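Local coordinates for ricin B lectin (Clostridium thermocellum, PDB 3VSF), which probably hydrolyses beta-1,3-galactan from the chain end, joining a family 43 glycoside hydrolase domain to a ricin-type beta-trefoil module that binds galactose, at residues Arg419-Lys424 with Gln445-Thr450; Gln398-Val403 with Lys410-Val415; Arg462-Leu467 with Ile481-Asp486. All coordinates share one frame; numbering follows the deposited sequence.

Contact 1: Arg419-Lys424 with Gln445-Thr450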
loop_
_atom_site.group_PDB
_atom_site.type_symbol
_atom_site.label_atom_id
_atom_site.label_comp_id
_atom_site.label_asym_id
_atom_site.label_seq_id
_atom_site.Cartn_x
_atom_site.Cartn_y
_atom_site.Cartn_z
ATOM N N ARG A 419 -2.167 -9.751 -13.508
ATOM C CA ARG A 419 -3.249 -10.254 -12.674
ATOM C C ARG A 419 -3.164 -11.768 -12.508
ATOM O O ARG A 419 -2.610 -12.464 -13.357
ATOM C CB ARG A 419 -4.600 -9.847 -13.260
ATOM C CG ARG A 419 -4.668 -8.374 -13.620
ATOM C CD ARG A 419 -6.072 -7.939 -13.994
ATOM N NE ARG A 419 -6.103 -6.533 -14.383
ATOM C CZ ARG A 419 -6.115 -5.520 -13.523
ATOM N NH1 ARG A 419 -6.100 -5.756 -12.218
ATOM N NH2 ARG A 419 -6.141 -4.271 -13.968
ATOM N N ALA A 420 -3.715 -12.271 -11.408
ATOM C CA ALA A 420 -3.627 -13.692 -11.088
ATOM C C ALA A 420 -4.932 -14.430 -11.368
ATOM O O ALA A 420 -6.011 -13.837 -11.344
ATOM C CB ALA A 420 -3.215 -13.881 -9.635
ATOM N N LEU A 421 -4.822 -15.728 -11.632
ATOM C CA LEU A 421 -5.992 -16.570 -11.834
ATOM C C LEU A 421 -6.783 -16.621 -10.535
ATOM O O LEU A 421 -6.268 -17.049 -9.502
ATOM C CB LEU A 421 -5.576 -17.978 -12.262
ATOM C CG LEU A 421 -6.685 -18.901 -12.770
ATOM C CD1 LEU A 421 -7.357 -18.308 -13.999
ATOM C CD2 LEU A 421 -6.127 -20.279 -13.077
ATOM N N ASP A 422 -8.034 -16.182 -10.591
ATOM C CA ASP A 422 -8.831 -16.006 -9.384
ATOM C C ASP A 422 -10.217 -16.629 -9.509
ATOM O O ASP A 422 -10.868 -16.514 -10.546
ATOM C CB ASP A 422 -8.959 -14.513 -9.067
ATOM C CG ASP A 422 -9.762 -14.249 -7.810
ATOM O OD1 ASP A 422 -11.007 -14.194 -7.897
ATOM O OD2 ASP A 422 -9.147 -14.088 -6.737
ATOM N N VAL A 423 -10.661 -17.292 -8.445
ATOM C CA VAL A 423 -12.022 -17.809 -8.384
ATOM C C VAL A 423 -12.955 -16.707 -7.892
ATOM O O VAL A 423 -12.955 -16.361 -6.711
ATOM C CB VAL A 423 -12.129 -19.026 -7.450
ATOM C CG1 VAL A 423 -13.542 -19.583 -7.468
ATOM C CG2 VAL A 423 -11.126 -20.095 -7.853
ATOM N N LYS A 424 -13.744 -16.160 -8.811
ATOM C CA LYS A 424 -14.610 -15.017 -8.530
ATOM C C LYS A 424 -15.341 -15.113 -7.190
ATOM O O LYS A 424 -15.981 -16.120 -6.887
ATOM C CB LYS A 424 -15.619 -14.833 -9.668
ATOM C CG LYS A 424 -16.534 -13.628 -9.517
ATOM C CD LYS A 424 -17.488 -13.523 -10.699
ATOM C CE LYS A 424 -18.495 -12.400 -10.514
ATOM N NZ LYS A 424 -17.839 -11.066 -10.440
ATOM N N GLN A 445 -6.663 -17.785 -5.042
ATOM C CA GLN A 445 -5.662 -17.466 -6.054
ATOM C C GLN A 445 -4.482 -18.426 -5.956
ATOM O O GLN A 445 -3.491 -18.283 -6.672
ATOM C CB GLN A 445 -5.186 -16.019 -5.909
ATOM C CG GLN A 445 -6.286 -14.987 -6.085
ATOM C CD GLN A 445 -5.762 -13.564 -6.095
ATOM O OE1 GLN A 445 -4.582 -13.323 -5.841
ATOM N NE2 GLN A 445 -6.639 -12.613 -6.395
ATOM N N HIS A 446 -4.598 -19.402 -5.061
ATOM C CA HIS A 446 -3.571 -20.424 -4.899
ATOM C C HIS A 446 -4.003 -21.731 -5.555
ATOM O O HIS A 446 -5.118 -22.206 -5.337
ATOM C CB HIS A 446 -3.266 -20.650 -3.417
ATOM C CG HIS A 446 -2.656 -19.464 -2.739
ATOM N ND1 HIS A 446 -2.349 -19.451 -1.395
ATOM C CD2 HIS A 446 -2.295 -18.251 -3.219
ATOM C CE1 HIS A 446 -1.825 -18.279 -1.077
ATOM N NE2 HIS A 446 -1.782 -17.534 -2.165
ATOM N N TRP A 447 -3.115 -22.311 -6.355
ATOM C CA TRP A 447 -3.442 -23.513 -7.115
ATOM C C TRP A 447 -2.417 -24.621 -6.911
ATOM O O TRP A 447 -1.211 -24.379 -6.961
ATOM C CB TRP A 447 -3.549 -23.179 -8.604
ATOM C CG TRP A 447 -4.558 -22.118 -8.903
ATOM C CD1 TRP A 447 -4.330 -20.778 -9.013
ATOM C CD2 TRP A 447 -5.959 -22.307 -9.125
ATOM N NE1 TRP A 447 -5.503 -20.120 -9.293
ATOM C CE2 TRP A 447 -6.519 -21.038 -9.367
ATOM C CE3 TRP A 447 -6.796 -23.428 -9.144
ATOM C CZ2 TRP A 447 -7.876 -20.856 -9.625
ATOM C CZ3 TRP A 447 -8.142 -23.246 -9.399
ATOM C CH2 TRP A 447 -8.668 -21.972 -9.637
ATOM N N LYS A 448 -2.903 -25.838 -6.687
ATOM C CA LYS A 448 -2.024 -26.993 -6.550
ATOM C C LYS A 448 -2.083 -27.880 -7.788
ATOM O O LYS A 448 -3.164 -28.215 -8.275
ATOM C CB LYS A 448 -2.379 -27.810 -5.305
ATOM C CG LYS A 448 -1.465 -29.007 -5.083
ATOM C CD LYS A 448 -1.758 -29.709 -3.768
ATOM C CE LYS A 448 -3.113 -30.396 -3.788
ATOM N NZ LYS A 448 -3.365 -31.147 -2.525
ATOM N N PHE A 449 -0.913 -28.257 -8.294
ATOM C CA PHE A 449 -0.826 -29.129 -9.458
ATOM C C PHE A 449 -0.662 -30.585 -9.041
ATOM O O PHE A 449 0.252 -30.928 -8.291
ATOM C CB PHE A 449 0.337 -28.707 -10.357
ATOM C CG PHE A 449 0.112 -27.404 -11.068
ATOM C CD1 PHE A 449 -0.234 -27.383 -12.409
ATOM C CD2 PHE A 449 0.238 -26.201 -10.395
ATOM C CE1 PHE A 449 -0.443 -26.185 -13.066
ATOM C CE2 PHE A 449 0.029 -25.001 -11.048
ATOM C CZ PHE A 449 -0.312 -24.993 -12.385
ATOM N N THR A 450 -1.555 -31.439 -9.530
ATOM C CA THR A 450 -1.495 -32.862 -9.231
ATOM C C THR A 450 -1.233 -33.663 -10.501
ATOM O O THR A 450 -2.085 -33.736 -11.386
ATOM C CB THR A 450 -2.803 -33.355 -8.586
ATOM O OG1 THR A 450 -3.162 -32.486 -7.504
ATOM C CG2 THR A 450 -2.638 -34.773 -8.063
#
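The indole of W447 meets strand 420-423 through its nitrogen and one face. W447 NE1 donates to the backbone O of L421 at 3.2 Å, a nearly straight bond (167°) that runs in the ring plane but reaches the oxygen from above its carbonyl plane. The first torsion of L421, -169°, swings its branch beside the carbonyl carbon and carries CD2 over the five-membered ring of W447, 4.1 Å from the centroid, in a CH-pi contact. Farther along the indole, V423 CG2 approaches CH2 of W447 to 3.6 Å. A second polar link joins Q445 NE2 to D422 OD2 at 2.9 Å; D422 OD2 lies in the amide plane of Q445, and the nitrogen meets that oxygen on its anti side, tilted 31° from the carboxylate plane. Q445 and W447 belong to a Gln-x-Trp motif of ricin-type beta-trefoil modules, with the tryptophan in the buried core. D422, D425, N440 and N444 bind beta-D-galactose in a structure of this protein, though no galactose is bound to this chain. Q445 thus bonds two residues of that site, its OE1 accepting from N440 N, while its NE2 also donates to T438 O. I412, L434 and I459 also touch the indole.

Contact 2: Gln398-Val403 with Lys410-Val415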
loop_
_atom_site.group_PDB
_atom_site.type_symbol
_atom_site.label_atom_id
_atom_site.label_comp_id
_atom_site.label_asym_id
_atom_site.label_seq_id
_atom_site.Cartn_x
_atom_site.Cartn_y
_atom_site.Cartn_z
ATOM N N GLN A 398 -2.153 -15.770 -23.468
ATOM C CA GLN A 398 -2.156 -17.213 -23.264
ATOM C C GLN A 398 -0.878 -17.702 -22.588
ATOM O O GLN A 398 -0.606 -18.902 -22.554
ATOM C CB GLN A 398 -2.360 -17.936 -24.597
ATOM C CG GLN A 398 -3.659 -17.577 -25.297
ATOM C CD GLN A 398 -3.821 -18.289 -26.626
ATOM O OE1 GLN A 398 -2.865 -18.844 -27.166
ATOM N NE2 GLN A 398 -5.037 -18.276 -27.159
ATOM N N GLN A 399 -0.101 -16.768 -22.051
ATOM C CA GLN A 399 1.142 -17.111 -21.368
ATOM C C GLN A 399 1.023 -16.818 -19.875
ATOM O O GLN A 399 0.477 -15.787 -19.480
ATOM C CB GLN A 399 2.315 -16.346 -21.982
ATOM C CG GLN A 399 2.388 -16.466 -23.498
ATOM C CD GLN A 399 3.586 -15.751 -24.087
ATOM O OE1 GLN A 399 4.646 -15.673 -23.466
ATOM N NE2 GLN A 399 3.423 -15.218 -25.293
ATOM N N TRP A 400 1.533 -17.724 -19.047
ATOM C CA TRP A 400 1.340 -17.624 -17.605
ATOM C C TRP A 400 2.605 -17.929 -16.804
ATOM O O TRP A 400 3.334 -18.873 -17.112
ATOM C CB TRP A 400 0.213 -18.563 -17.163
ATOM C CG TRP A 400 -1.076 -18.341 -17.897
ATOM C CD1 TRP A 400 -1.401 -18.803 -19.140
ATOM C CD2 TRP A 400 -2.215 -17.606 -17.433
ATOM N NE1 TRP A 400 -2.669 -18.398 -19.479
ATOM C CE2 TRP A 400 -3.191 -17.663 -18.447
ATOM C CE3 TRP A 400 -2.504 -16.905 -16.257
ATOM C CZ2 TRP A 400 -4.434 -17.045 -18.323
ATOM C CZ3 TRP A 400 -3.738 -16.293 -16.136
ATOM C CH2 TRP A 400 -4.688 -16.367 -17.164
ATOM N N TYR A 401 2.856 -17.123 -15.775
ATOM C CA TYR A 401 3.944 -17.384 -14.840
ATOM C C TYR A 401 3.455 -18.302 -13.729
ATOM O O TYR A 401 2.253 -18.427 -13.504
ATOM C CB TYR A 401 4.452 -16.084 -14.215
ATOM C CG TYR A 401 5.047 -15.095 -15.188
ATOM C CD1 TYR A 401 6.260 -15.348 -15.813
ATOM C CD2 TYR A 401 4.407 -13.893 -15.460
ATOM C CE1 TYR A 401 6.810 -14.439 -16.697
ATOM C CE2 TYR A 401 4.950 -12.978 -16.341
ATOM C CZ TYR A 401 6.151 -13.257 -16.957
ATOM O OH TYR A 401 6.694 -12.349 -17.835
ATOM N N LEU A 402 4.389 -18.936 -13.031
ATOM C CA LEU A 402 4.048 -19.759 -11.876
ATOM C C LEU A 402 4.879 -19.360 -10.658
ATOM O O LEU A 402 6.071 -19.658 -10.584
ATOM C CB LEU A 402 4.237 -21.243 -12.190
ATOM C CG LEU A 402 3.298 -21.849 -13.234
ATOM C CD1 LEU A 402 3.598 -23.329 -13.421
ATOM C CD2 LEU A 402 1.842 -21.641 -12.843
ATOM N N VAL A 403 4.238 -18.687 -9.706
ATOM C CA VAL A 403 4.928 -18.188 -8.522
ATOM C C VAL A 403 4.608 -19.015 -7.279
ATOM O O VAL A 403 3.489 -18.979 -6.771
ATOM C CB VAL A 403 4.565 -16.717 -8.244
ATOM C CG1 VAL A 403 5.310 -16.210 -7.019
ATOM C CG2 VAL A 403 4.872 -15.855 -9.459
ATOM N N LYS A 410 0.535 -22.659 -5.792
ATOM C CA LYS A 410 1.254 -21.679 -6.597
ATOM C C LYS A 410 0.314 -20.613 -7.151
ATOM O O LYS A 410 -0.903 -20.784 -7.152
ATOM C CB LYS A 410 1.978 -22.371 -7.754
ATOM C CG LYS A 410 3.098 -23.306 -7.328
ATOM C CD LYS A 410 3.587 -24.147 -8.495
ATOM C CE LYS A 410 4.799 -24.979 -8.106
ATOM N NZ LYS A 410 5.962 -24.121 -7.747
ATOM N N LYS A 411 0.893 -19.515 -7.625
ATOM C CA LYS A 411 0.125 -18.447 -8.252
ATOM C C LYS A 411 0.239 -18.525 -9.768
ATOM O O LYS A 411 1.341 -18.516 -10.315
ATOM C CB LYS A 411 0.616 -17.079 -7.777
ATOM C CG LYS A 411 -0.183 -16.477 -6.634
ATOM C CD LYS A 411 0.351 -15.098 -6.273
ATOM C CE LYS A 411 0.384 -14.186 -7.490
ATOM N NZ LYS A 411 1.002 -12.865 -7.187
ATOM N N ILE A 412 -0.901 -18.602 -10.443
ATOM C CA ILE A 412 -0.921 -18.581 -11.898
ATOM C C ILE A 412 -1.163 -17.156 -12.379
ATOM O O ILE A 412 -2.289 -16.663 -12.343
ATOM C CB ILE A 412 -2.004 -19.514 -12.465
ATOM C CG1 ILE A 412 -1.834 -20.927 -11.903
ATOM C CG2 ILE A 412 -1.950 -19.533 -13.986
ATOM C CD1 ILE A 412 -2.844 -21.922 -12.431
ATOM N N VAL A 413 -0.099 -16.496 -12.825
ATOM C CA VAL A 413 -0.170 -15.089 -13.200
ATOM C C VAL A 413 -0.109 -14.896 -14.710
ATOM O O VAL A 413 0.744 -15.469 -15.383
ATOM C CB VAL A 413 0.969 -14.278 -12.549
ATOM C CG1 VAL A 413 0.772 -12.789 -12.799
ATOM C CG2 VAL A 413 1.041 -14.565 -11.059
ATOM N N ASN A 414 -1.020 -14.082 -15.236
ATOM C CA ASN A 414 -1.032 -13.765 -16.658
ATOM C C ASN A 414 0.168 -12.898 -17.015
ATOM O O ASN A 414 0.633 -12.107 -16.196
ATOM C CB ASN A 414 -2.337 -13.058 -17.034
ATOM C CG ASN A 414 -2.575 -13.026 -18.532
ATOM O OD1 ASN A 414 -2.278 -12.037 -19.200
ATOM N ND2 ASN A 414 -3.121 -14.113 -19.065
ATOM N N VAL A 415 0.676 -13.049 -18.233
ATOM C CA VAL A 415 1.841 -12.284 -18.664
ATOM C C VAL A 415 1.452 -10.905 -19.187
ATOM O O VAL A 415 2.008 -9.893 -18.757
ATOM C CB VAL A 415 2.655 -13.035 -19.733
ATOM C CG1 VAL A 415 3.721 -12.126 -20.323
ATOM C CG2 VAL A 415 3.281 -14.287 -19.138
#
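W400 has a first torsion of -55°, which sets its indole beside its own backbone N, and N414 one of -165°, which puts CG beside the carbonyl carbon with the amide over the indole. The amide plane stands almost upright on the ring, N414 ND2 lying 3.3 Å from W400 CZ2 near the rim. N414 CB makes a CH-pi contact over the same ring system, 4.1 Å from the centroid of the six-membered ring of W400. I412 CG2 approaches obliquely, at 3.5 Å from W400 CE3. On the other face of the hairpin, V415 CG2 lies over one face of the Y401 ring, 3.8 Å from its centroid. Y401 with V413 and V403 with K411 are the antiparallel hydrogen-bonded pairs; Y401 N reaches V413 O at 2.7 Å. The N414 amide is held at both ends, ND2 giving to S397 O and OD1 accepting from S417 N, which fixes its turn against the indole. Q398 and W400 are the first and last residues of a Gln-x-Trp motif of the trefoil, Q398 bonding N393 N and T391 O. In this hairpin, strand 409-414 pairs next with strand 447-453, while W400 bonds Y363 of strand 363-367 through its backbone and L374 O of strand 373-376 through NE1.

Contact 3: Arg462-Leu467 with Ile481-Asp486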
loop_
_atom_site.group_PDB
_atom_site.type_symbol
_atom_site.label_atom_id
_atom_site.label_comp_id
_atom_site.label_asym_id
_atom_site.label_seq_id
_atom_site.Cartn_x
_atom_site.Cartn_y
_atom_site.Cartn_z
ATOM N N ARG A 462 -7.121 -23.910 -3.649
ATOM C CA ARG A 462 -6.779 -24.142 -2.252
ATOM C C ARG A 462 -7.989 -23.897 -1.359
ATOM O O ARG A 462 -8.083 -24.435 -0.255
ATOM C CB ARG A 462 -5.625 -23.229 -1.838
ATOM C CG ARG A 462 -5.037 -23.530 -0.470
ATOM C CD ARG A 462 -3.828 -22.649 -0.202
ATOM N NE ARG A 462 -3.104 -23.048 0.999
ATOM C CZ ARG A 462 -1.941 -22.524 1.375
ATOM N NH1 ARG A 462 -1.370 -21.578 0.640
ATOM N NH2 ARG A 462 -1.348 -22.945 2.484
ATOM N N HIS A 463 -8.917 -23.085 -1.853
ATOM C CA HIS A 463 -10.091 -22.691 -1.085
ATOM C C HIS A 463 -11.035 -23.865 -0.835
ATOM O O HIS A 463 -11.428 -24.123 0.303
ATOM C CB HIS A 463 -10.831 -21.562 -1.806
ATOM C CG HIS A 463 -11.657 -20.703 -0.901
ATOM N ND1 HIS A 463 -13.035 -20.705 -0.924
ATOM C CD2 HIS A 463 -11.298 -19.809 0.051
ATOM C CE1 HIS A 463 -13.489 -19.850 -0.024
ATOM N NE2 HIS A 463 -12.455 -19.295 0.583
ATOM N N CYS A 464 -11.395 -24.577 -1.898
ATOM C CA CYS A 464 -12.360 -25.667 -1.793
ATOM C C CYS A 464 -11.831 -26.983 -2.359
ATOM O O CYS A 464 -12.296 -28.060 -1.983
ATOM C CB CYS A 464 -13.666 -25.287 -2.492
ATOM S SG CYS A 464 -13.466 -24.818 -4.224
ATOM N N GLY A 465 -10.867 -26.895 -3.269
ATOM C CA GLY A 465 -10.247 -28.080 -3.830
ATOM C C GLY A 465 -10.780 -28.470 -5.195
ATOM O O GLY A 465 -10.329 -29.451 -5.787
ATOM N N LYS A 466 -11.742 -27.706 -5.699
ATOM C CA LYS A 466 -12.318 -27.979 -7.010
ATOM C C LYS A 466 -11.335 -27.619 -8.118
ATOM O O LYS A 466 -10.496 -26.733 -7.953
ATOM C CB LYS A 466 -13.641 -27.232 -7.186
ATOM C CG LYS A 466 -14.675 -27.566 -6.125
ATOM C CD LYS A 466 -16.023 -26.935 -6.434
ATOM C CE LYS A 466 -17.007 -27.161 -5.297
ATOM N NZ LYS A 466 -17.127 -28.598 -4.932
ATOM N N LEU A 467 -11.442 -28.309 -9.248
ATOM C CA LEU A 467 -10.457 -28.187 -10.318
ATOM C C LEU A 467 -10.810 -27.105 -11.330
ATOM O O LEU A 467 -11.970 -26.718 -11.465
ATOM C CB LEU A 467 -10.307 -29.526 -11.046
ATOM C CG LEU A 467 -10.236 -30.779 -10.174
ATOM C CD1 LEU A 467 -10.048 -32.018 -11.039
ATOM C CD2 LEU A 467 -9.120 -30.662 -9.151
ATOM N N ILE A 481 -14.018 -20.849 -18.659
ATOM C CA ILE A 481 -13.236 -21.602 -17.686
ATOM C C ILE A 481 -13.823 -21.392 -16.297
ATOM O O ILE A 481 -14.026 -20.258 -15.866
ATOM C CB ILE A 481 -11.759 -21.176 -17.689
ATOM C CG1 ILE A 481 -11.150 -21.395 -19.075
ATOM C CG2 ILE A 481 -10.982 -21.949 -16.637
ATOM C CD1 ILE A 481 -11.225 -22.828 -19.552
ATOM N N GLN A 482 -14.096 -22.489 -15.600
ATOM C CA GLN A 482 -14.791 -22.420 -14.322
ATOM C C GLN A 482 -14.171 -23.320 -13.262
ATOM O O GLN A 482 -13.069 -23.843 -13.427
ATOM C CB GLN A 482 -16.262 -22.798 -14.502
ATOM C CG GLN A 482 -16.472 -24.250 -14.904
ATOM C CD GLN A 482 -17.932 -24.596 -15.124
ATOM O OE1 GLN A 482 -18.778 -23.714 -15.264
ATOM N NE2 GLN A 482 -18.234 -25.889 -15.152
ATOM N N GLN A 483 -14.908 -23.492 -12.172
ATOM C CA GLN A 483 -14.487 -24.313 -11.051
ATOM C C GLN A 483 -15.480 -25.461 -10.913
ATOM O O GLN A 483 -16.689 -25.248 -10.995
ATOM C CB GLN A 483 -14.482 -23.464 -9.781
ATOM C CG GLN A 483 -13.913 -24.141 -8.553
ATOM C CD GLN A 483 -14.035 -23.272 -7.317
ATOM O OE1 GLN A 483 -13.041 -22.965 -6.657
ATOM N NE2 GLN A 483 -15.259 -22.866 -6.998
ATOM N N TRP A 484 -14.979 -26.675 -10.713
ATOM C CA TRP A 484 -15.859 -27.836 -10.628
ATOM C C TRP A 484 -15.210 -28.991 -9.875
ATOM O O TRP A 484 -13.988 -29.128 -9.862
ATOM C CB TRP A 484 -16.269 -28.290 -12.030
ATOM C CG TRP A 484 -17.516 -29.119 -12.063
ATOM C CD1 TRP A 484 -17.617 -30.458 -11.828
ATOM C CD2 TRP A 484 -18.841 -28.662 -12.360
ATOM N NE1 TRP A 484 -18.924 -30.864 -11.956
ATOM C CE2 TRP A 484 -19.695 -29.780 -12.283
ATOM C CE3 TRP A 484 -19.390 -27.417 -12.682
ATOM C CZ2 TRP A 484 -21.066 -29.690 -12.513
ATOM C CZ3 TRP A 484 -20.751 -27.329 -12.911
ATOM C CH2 TRP A 484 -21.573 -28.458 -12.826
ATOM N N SER A 485 -16.039 -29.821 -9.250
ATOM C CA SER A 485 -15.554 -30.981 -8.511
ATOM C C SER A 485 -14.768 -31.916 -9.422
ATOM O O SER A 485 -15.037 -31.998 -10.620
ATOM C CB SER A 485 -16.723 -31.737 -7.879
ATOM O OG SER A 485 -17.486 -30.889 -7.039
ATOM N N ASP A 486 -13.798 -32.620 -8.848
ATOM C CA ASP A 486 -13.002 -33.580 -9.602
ATOM C C ASP A 486 -13.862 -34.751 -10.067
ATOM O O ASP A 486 -14.138 -35.674 -9.302
ATOM C CB ASP A 486 -11.831 -34.085 -8.754
ATOM C CG ASP A 486 -11.004 -35.138 -9.469
ATOM O OD1 ASP A 486 -11.019 -35.168 -10.717
ATOM O OD2 ASP A 486 -10.335 -35.934 -8.777
#
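Segment 462-467 runs as a loop into strand 467-470 and meets the end of strand 479-484 almost at right angles, the touching parts being 94° apart. Just one antiparallel hydrogen-bonded pair, L467 with W484, closes the crossing: L467 N donates to W484 O at 2.7 Å, and W484 N returns a bond to L467 O at 3.1 Å. G465 turns the loop with a positive phi of 100°, where a side chain would press on the preceding carbonyl. K466 CB then lies against the aliphatic part of Q483, 3.4 Å from its CG, and the lysine chain extends alongside the backbone of W484 and S485 before bending at its last torsion, so that NZ meets S485 OG at 3.1 Å. L467 CD1 lies 3.6 Å from D486 CB, the two side chains crossing at an angle. Strand 467-470 pairs with strand 479-484 in the trefoil, and W484 joins through its backbone with an exposed side chain. S485 O accepts from NE2 of Q492, the glutamine of the module's third Gln-x-Trp. The polar ends are mostly satisfied farther out: Q483 NE2 by S427 O, S485 OG by D430, and D486 OD2 by a salt bridge to K458. K466 NZ has D430 as a long, weak ion partner too, so the lysine charge is probably balanced by that carboxylate while the serine hydroxyl links the two.

How the contacts relate
All three contacts lie in the beta-trefoil module and follow one another in series: contact 2 closes before contact 1 opens, and contact 1 before contact 3. The centres of contacts 1 and 2 are about 9 Å apart; strands 409-414 and 447-453 are neighbours in one sheet, and backbone bonds W447 O to K410 N and L421 N to I412 O join them. Contact 3, centred about 10 Å from contact 1, touches it through H446 with R462 and V423 with Q483; both reach the curled sheet holding strands 420-423, 432-437, 467-470 and 479-484. It lies about 18 Å from contact 2, without touching. Contact 1, holding galactose-site residue D422, thus bridges the other two.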